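IroE protein (Escherichia coli, PDB 2GZS) hydrolyses the trilactone siderophore enterobactin and its glucosylated salmochelin forms, preferring the iron-free molecules and usually cutting only once to give linear trimers. Local coordinates at residues H26-P39 against T70-N82. Residues are numbered along the deposited sequence; the frame is centred on the assembly and turned at random.
Sequences HYRVWTAVPNTTAP and TPPVIVAVGYQTN
One face of the Arg28 guanidinium rests on the backbone of Tyr79 and Gln80, with Gln80 CA 3.6 Å above the plane, while Arg28 CG lies over a face of the Trp30 indole. The edge of that indole meets Gly78 CA and Ala76 O; glycine suits this place, having no side chain to hold the ring edge off. Tyr27 and Tyr79 run side by side, their rings inclined by 35° and Tyr27 CE1 3.4 Å from Tyr79 CE1; both hydroxyls are hydrogen-bonded to Asp93 OD2. Arg28 leaves the strand with CG anti to N (chi1 -178°), and a bend at chi3 turns the guanidinium over Gln80 and Thr81, where NH1 gives Thr81 O a weak hydrogen bond at 3.1 Å. An alanine here is likely to leave Thr81 O without this donor and the Gln80 backbone and indole face without their packing. Gln80 NE2 reaches Tyr27 O at 3.0 Å, nearly straight at 169° but from above the carbonyl plane. Antiparallel backbone hydrogen bonds pair Arg28 with Gly78, Trp30 with Ala76 and Ala32 with Ile74. Thr31 and Val75, beta-branched as suits an extended strand, pack against Val132 of helix 117-132; on that face Val29 CG1 presses tightly on Val75 CG1 at 3.5 Å. Pro34 CB packs on Pro71 CG. Strand 26-34 thus pairs antiparallel with strand 73-79, whose other edge begins the parallel run, in the 1-2-4-3-5-6-7-8 order of the alpha/beta-hydrolase fold.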
loop_
_atom_site.group_PDB
_atom_site.type_symbol
_atom_site.label_atom_id
_atom_site.label_comp_id
_atom_site.label_asym_id
_atom_site.label_seq_id
_atom_site.Cartn_x
_atom_site.Cartn_y
_atom_site.Cartn_z
ATOM N N HIS A 26 -7.333 -9.747 -13.566
ATOM C CA HIS A 26 -7.086 -8.739 -14.616
ATOM C C HIS A 26 -6.980 -7.373 -13.941
ATOM O O HIS A 26 -7.964 -6.984 -13.300
ATOM C CB HIS A 26 -8.248 -8.773 -15.627
ATOM C CG HIS A 26 -8.450 -10.187 -16.152
ATOM N ND1 HIS A 26 -7.506 -10.712 -17.019
ATOM C CD2 HIS A 26 -9.345 -11.139 -15.882
ATOM C CE1 HIS A 26 -7.887 -11.963 -17.299
ATOM N NE2 HIS A 26 -8.986 -12.230 -16.626
ATOM N N TYR A 27 -5.824 -6.740 -14.062
ATOM C CA TYR A 27 -5.477 -5.529 -13.305
ATOM C C TYR A 27 -5.746 -4.280 -14.143
ATOM O O TYR A 27 -5.530 -4.273 -15.350
ATOM C CB TYR A 27 -3.998 -5.544 -12.823
ATOM C CG TYR A 27 -3.800 -6.807 -11.973
ATOM C CD1 TYR A 27 -3.986 -6.817 -10.617
ATOM C CD2 TYR A 27 -3.435 -7.980 -12.626
ATOM C CE1 TYR A 27 -3.819 -7.956 -9.811
ATOM C CE2 TYR A 27 -3.275 -9.138 -11.857
ATOM C CZ TYR A 27 -3.456 -9.117 -10.505
ATOM O OH TYR A 27 -3.304 -10.267 -9.745
ATOM N N ARG A 28 -6.175 -3.232 -13.450
ATOM C CA ARG A 28 -6.331 -1.894 -14.078
ATOM C C ARG A 28 -5.518 -0.947 -13.251
ATOM O O ARG A 28 -5.785 -0.887 -12.043
ATOM C CB ARG A 28 -7.802 -1.499 -14.087
ATOM C CG ARG A 28 -8.054 -0.122 -14.774
ATOM C CD ARG A 28 -9.556 0.029 -14.924
ATOM N NE ARG A 28 -10.311 -0.872 -15.788
ATOM C CZ ARG A 28 -11.606 -1.135 -15.549
ATOM N NH1 ARG A 28 -12.194 -0.561 -14.497
ATOM N NH2 ARG A 28 -12.235 -1.961 -16.375
ATOM N N VAL A 29 -4.452 -0.330 -13.785
ATOM C CA VAL A 29 -3.488 0.404 -12.977
ATOM C C VAL A 29 -3.525 1.866 -13.448
ATOM O O VAL A 29 -3.298 2.140 -14.642
ATOM C CB VAL A 29 -2.073 -0.169 -13.103
ATOM C CG1 VAL A 29 -1.060 0.677 -12.314
ATOM C CG2 VAL A 29 -2.144 -1.635 -12.646
ATOM N N TRP A 30 -3.821 2.749 -12.507
ATOM C CA TRP A 30 -3.836 4.177 -12.827
ATOM C C TRP A 30 -2.555 4.801 -12.282
ATOM O O TRP A 30 -2.123 4.570 -11.137
ATOM C CB TRP A 30 -5.006 4.918 -12.214
ATOM C CG TRP A 30 -6.340 4.551 -12.735
ATOM C CD1 TRP A 30 -6.997 5.216 -13.745
ATOM C CD2 TRP A 30 -7.215 3.485 -12.324
ATOM N NE1 TRP A 30 -8.221 4.614 -13.973
ATOM C CE2 TRP A 30 -8.364 3.545 -13.105
ATOM C CE3 TRP A 30 -7.064 2.480 -11.330
ATOM C CZ2 TRP A 30 -9.406 2.656 -12.953
ATOM C CZ3 TRP A 30 -8.124 1.578 -11.188
ATOM C CH2 TRP A 30 -9.264 1.662 -11.991
ATOM N N THR A 31 -1.902 5.604 -13.118
ATOM C CA THR A 31 -0.747 6.377 -12.703
ATOM C C THR A 31 -1.101 7.865 -12.707
ATOM O O THR A 31 -1.510 8.379 -13.768
ATOM C CB THR A 31 0.478 6.099 -13.584
ATOM O OG1 THR A 31 0.769 4.686 -13.529
ATOM C CG2 THR A 31 1.726 6.768 -13.030
ATOM N N ALA A 32 -1.016 8.548 -11.587
ATOM C CA ALA A 32 -1.302 9.954 -11.426
ATOM C C ALA A 32 0.027 10.662 -11.242
ATOM O O ALA A 32 0.738 10.431 -10.280
ATOM C CB ALA A 32 -2.254 10.237 -10.245
ATOM N N VAL A 33 0.384 11.561 -12.200
ATOM C CA VAL A 33 1.665 12.261 -12.173
ATOM C C VAL A 33 1.399 13.738 -11.850
ATOM O O VAL A 33 0.498 14.302 -12.504
ATOM C CB VAL A 33 2.386 12.175 -13.528
ATOM C CG1 VAL A 33 3.675 12.949 -13.503
ATOM C CG2 VAL A 33 2.694 10.713 -13.935
ATOM N N PRO A 34 2.099 14.336 -10.922
ATOM C CA PRO A 34 1.860 15.758 -10.607
ATOM C C PRO A 34 2.117 16.643 -11.843
ATOM O O PRO A 34 2.974 16.338 -12.659
ATOM C CB PRO A 34 2.875 16.049 -9.534
ATOM C CG PRO A 34 3.176 14.694 -8.898
ATOM C CD PRO A 34 3.172 13.750 -10.074
ATOM N N ASN A 35 1.321 17.700 -11.927
ATOM C CA ASN A 35 1.570 18.690 -12.989
ATOM C C ASN A 35 2.553 19.723 -12.543
ATOM O O ASN A 35 2.948 20.543 -13.373
ATOM C CB ASN A 35 0.237 19.351 -13.357
ATOM C CG ASN A 35 -0.612 18.461 -14.206
ATOM O OD1 ASN A 35 -0.180 17.352 -14.592
ATOM N ND2 ASN A 35 -1.811 18.880 -14.590
ATOM N N THR A 36 2.898 19.756 -11.273
ATOM C CA THR A 36 4.000 20.635 -10.829
ATOM C C THR A 36 5.286 19.851 -11.019
ATOM O O THR A 36 5.387 18.609 -10.995
ATOM C CB THR A 36 3.667 21.133 -9.434
ATOM O OG1 THR A 36 3.435 20.081 -8.499
ATOM C CG2 THR A 36 2.274 21.799 -9.490
ATOM N N THR A 37 6.354 20.582 -11.281
ATOM C CA THR A 37 7.648 19.981 -11.660
ATOM C C THR A 37 8.282 19.178 -10.520
ATOM O O THR A 37 8.153 19.546 -9.359
ATOM C CB THR A 37 8.527 21.130 -12.184
ATOM O OG1 THR A 37 7.913 21.596 -13.413
ATOM C CG2 THR A 37 9.938 20.703 -12.531
ATOM N N ALA A 38 8.901 18.064 -10.817
ATOM C CA ALA A 38 9.476 17.166 -9.798
ATOM C C ALA A 38 10.714 17.773 -9.185
ATOM O O ALA A 38 11.394 18.487 -9.923
ATOM C CB ALA A 38 9.890 15.859 -10.446
ATOM N N PRO A 39 11.017 17.485 -7.934
ATOM C CA PRO A 39 12.323 17.927 -7.409
ATOM C C PRO A 39 13.431 17.316 -8.247
ATOM O O PRO A 39 13.225 16.324 -8.946
ATOM C CB PRO A 39 12.347 17.353 -6.007
ATOM C CG PRO A 39 10.995 16.825 -5.715
ATOM C CD PRO A 39 10.212 16.725 -6.980
ATOM N N THR A 70 5.793 18.095 -1.533
ATOM C CA THR A 70 6.351 17.405 -2.688
ATOM C C THR A 70 5.352 16.383 -3.231
ATOM O O THR A 70 5.374 15.251 -2.744
ATOM C CB THR A 70 7.649 16.699 -2.272
ATOM O OG1 THR A 70 8.543 17.707 -1.740
ATOM C CG2 THR A 70 8.389 16.101 -3.456
ATOM N N PRO A 71 4.459 16.694 -4.135
ATOM C CA PRO A 71 3.384 15.761 -4.526
ATOM C C PRO A 71 4.011 14.523 -5.122
ATOM O O PRO A 71 4.950 14.513 -5.919
ATOM C CB PRO A 71 2.490 16.534 -5.513
ATOM C CG PRO A 71 3.415 17.575 -6.069
ATOM C CD PRO A 71 4.316 17.972 -4.904
ATOM N N PRO A 72 3.460 13.359 -4.701
ATOM C CA PRO A 72 3.985 12.105 -5.242
ATOM C C PRO A 72 3.313 11.655 -6.527
ATOM O O PRO A 72 2.151 12.000 -6.758
ATOM C CB PRO A 72 3.613 11.097 -4.090
ATOM C CG PRO A 72 2.302 11.658 -3.613
ATOM C CD PRO A 72 2.438 13.155 -3.642
ATOM N N VAL A 73 4.034 10.810 -7.268
ATOM C CA VAL A 73 3.335 9.947 -8.221
ATOM C C VAL A 73 2.466 8.909 -7.463
ATOM O O VAL A 73 2.968 8.372 -6.455
ATOM C CB VAL A 73 4.315 9.256 -9.160
ATOM C CG1 VAL A 73 3.728 8.239 -10.112
ATOM C CG2 VAL A 73 5.029 10.364 -10.022
ATOM N N ILE A 74 1.259 8.730 -7.951
ATOM C CA ILE A 74 0.338 7.796 -7.259
ATOM C C ILE A 74 0.068 6.669 -8.236
ATOM O O ILE A 74 -0.367 6.890 -9.384
ATOM C CB ILE A 74 -0.960 8.516 -6.927
ATOM C CG1 ILE A 74 -0.715 9.836 -6.164
ATOM C CG2 ILE A 74 -1.867 7.559 -6.197
ATOM C CD1 ILE A 74 -2.020 10.508 -5.775
ATOM N N VAL A 75 0.295 5.424 -7.834
ATOM C CA VAL A 75 0.009 4.278 -8.691
ATOM C C VAL A 75 -1.093 3.492 -8.002
ATOM O O VAL A 75 -0.801 2.866 -6.971
ATOM C CB VAL A 75 1.228 3.377 -8.968
ATOM C CG1 VAL A 75 0.846 2.214 -9.853
ATOM C CG2 VAL A 75 2.357 4.211 -9.579
ATOM N N ALA A 76 -2.309 3.535 -8.520
ATOM C CA ALA A 76 -3.418 2.823 -7.886
ATOM C C ALA A 76 -3.578 1.505 -8.623
ATOM O O ALA A 76 -3.899 1.456 -9.806
ATOM C CB ALA A 76 -4.674 3.672 -8.019
ATOM N N VAL A 77 -3.289 0.409 -7.881
ATOM C CA VAL A 77 -3.264 -0.921 -8.535
ATOM C C VAL A 77 -4.638 -1.546 -8.290
ATOM O O VAL A 77 -4.874 -2.019 -7.140
ATOM C CB VAL A 77 -2.149 -1.776 -7.968
ATOM C CG1 VAL A 77 -2.090 -3.137 -8.656
ATOM C CG2 VAL A 77 -0.825 -0.976 -8.121
ATOM N N GLY A 78 -5.511 -1.526 -9.285
ATOM C CA GLY A 78 -6.858 -2.034 -9.150
ATOM C C GLY A 78 -7.141 -3.194 -10.096
ATOM O O GLY A 78 -6.169 -3.809 -10.563
ATOM N N TYR A 79 -8.397 -3.417 -10.327
ATOM C CA TYR A 79 -8.867 -4.548 -11.108
ATOM C C TYR A 79 -9.764 -4.112 -12.221
ATOM O O TYR A 79 -10.333 -2.996 -12.099
ATOM C CB TYR A 79 -9.610 -5.548 -10.191
ATOM C CG TYR A 79 -8.667 -6.230 -9.222
ATOM C CD1 TYR A 79 -7.915 -7.345 -9.610
ATOM C CD2 TYR A 79 -8.492 -5.788 -7.894
ATOM C CE1 TYR A 79 -7.054 -7.981 -8.700
ATOM C CE2 TYR A 79 -7.628 -6.385 -6.967
ATOM C CZ TYR A 79 -6.906 -7.518 -7.416
ATOM O OH TYR A 79 -6.038 -8.090 -6.503
ATOM N N GLN A 80 -9.937 -4.940 -13.246
ATOM C CA GLN A 80 -10.847 -4.573 -14.343
ATOM C C GLN A 80 -12.271 -4.906 -13.927
ATOM O O GLN A 80 -12.848 -5.975 -14.235
ATOM C CB GLN A 80 -10.364 -5.352 -15.579
ATOM C CG GLN A 80 -9.011 -4.834 -16.080
ATOM C CD GLN A 80 -8.466 -5.648 -17.257
ATOM O OE1 GLN A 80 -9.298 -6.110 -18.055
ATOM N NE2 GLN A 80 -7.148 -5.813 -17.347
ATOM N N THR A 81 -12.857 -3.972 -13.196
ATOM C CA THR A 81 -14.208 -4.157 -12.635
ATOM C C THR A 81 -14.869 -2.809 -12.512
ATOM O O THR A 81 -14.218 -1.769 -12.440
ATOM C CB THR A 81 -14.183 -4.800 -11.257
ATOM O OG1 THR A 81 -15.544 -4.870 -10.759
ATOM C CG2 THR A 81 -13.383 -3.920 -10.291
ATOM N N ASN A 82 -16.201 -2.816 -12.484
ATOM C CA ASN A 82 -16.860 -1.519 -12.291
ATOM C C ASN A 82 -17.244 -1.324 -10.827
ATOM O O ASN A 82 -17.910 -0.355 -10.475
ATOM C CB ASN A 82 -18.140 -1.409 -13.123
ATOM C CG ASN A 82 -17.855 -1.315 -14.616
ATOM O OD1 ASN A 82 -17.339 -0.299 -15.092
ATOM N ND2 ASN A 82 -18.175 -2.376 -15.339
#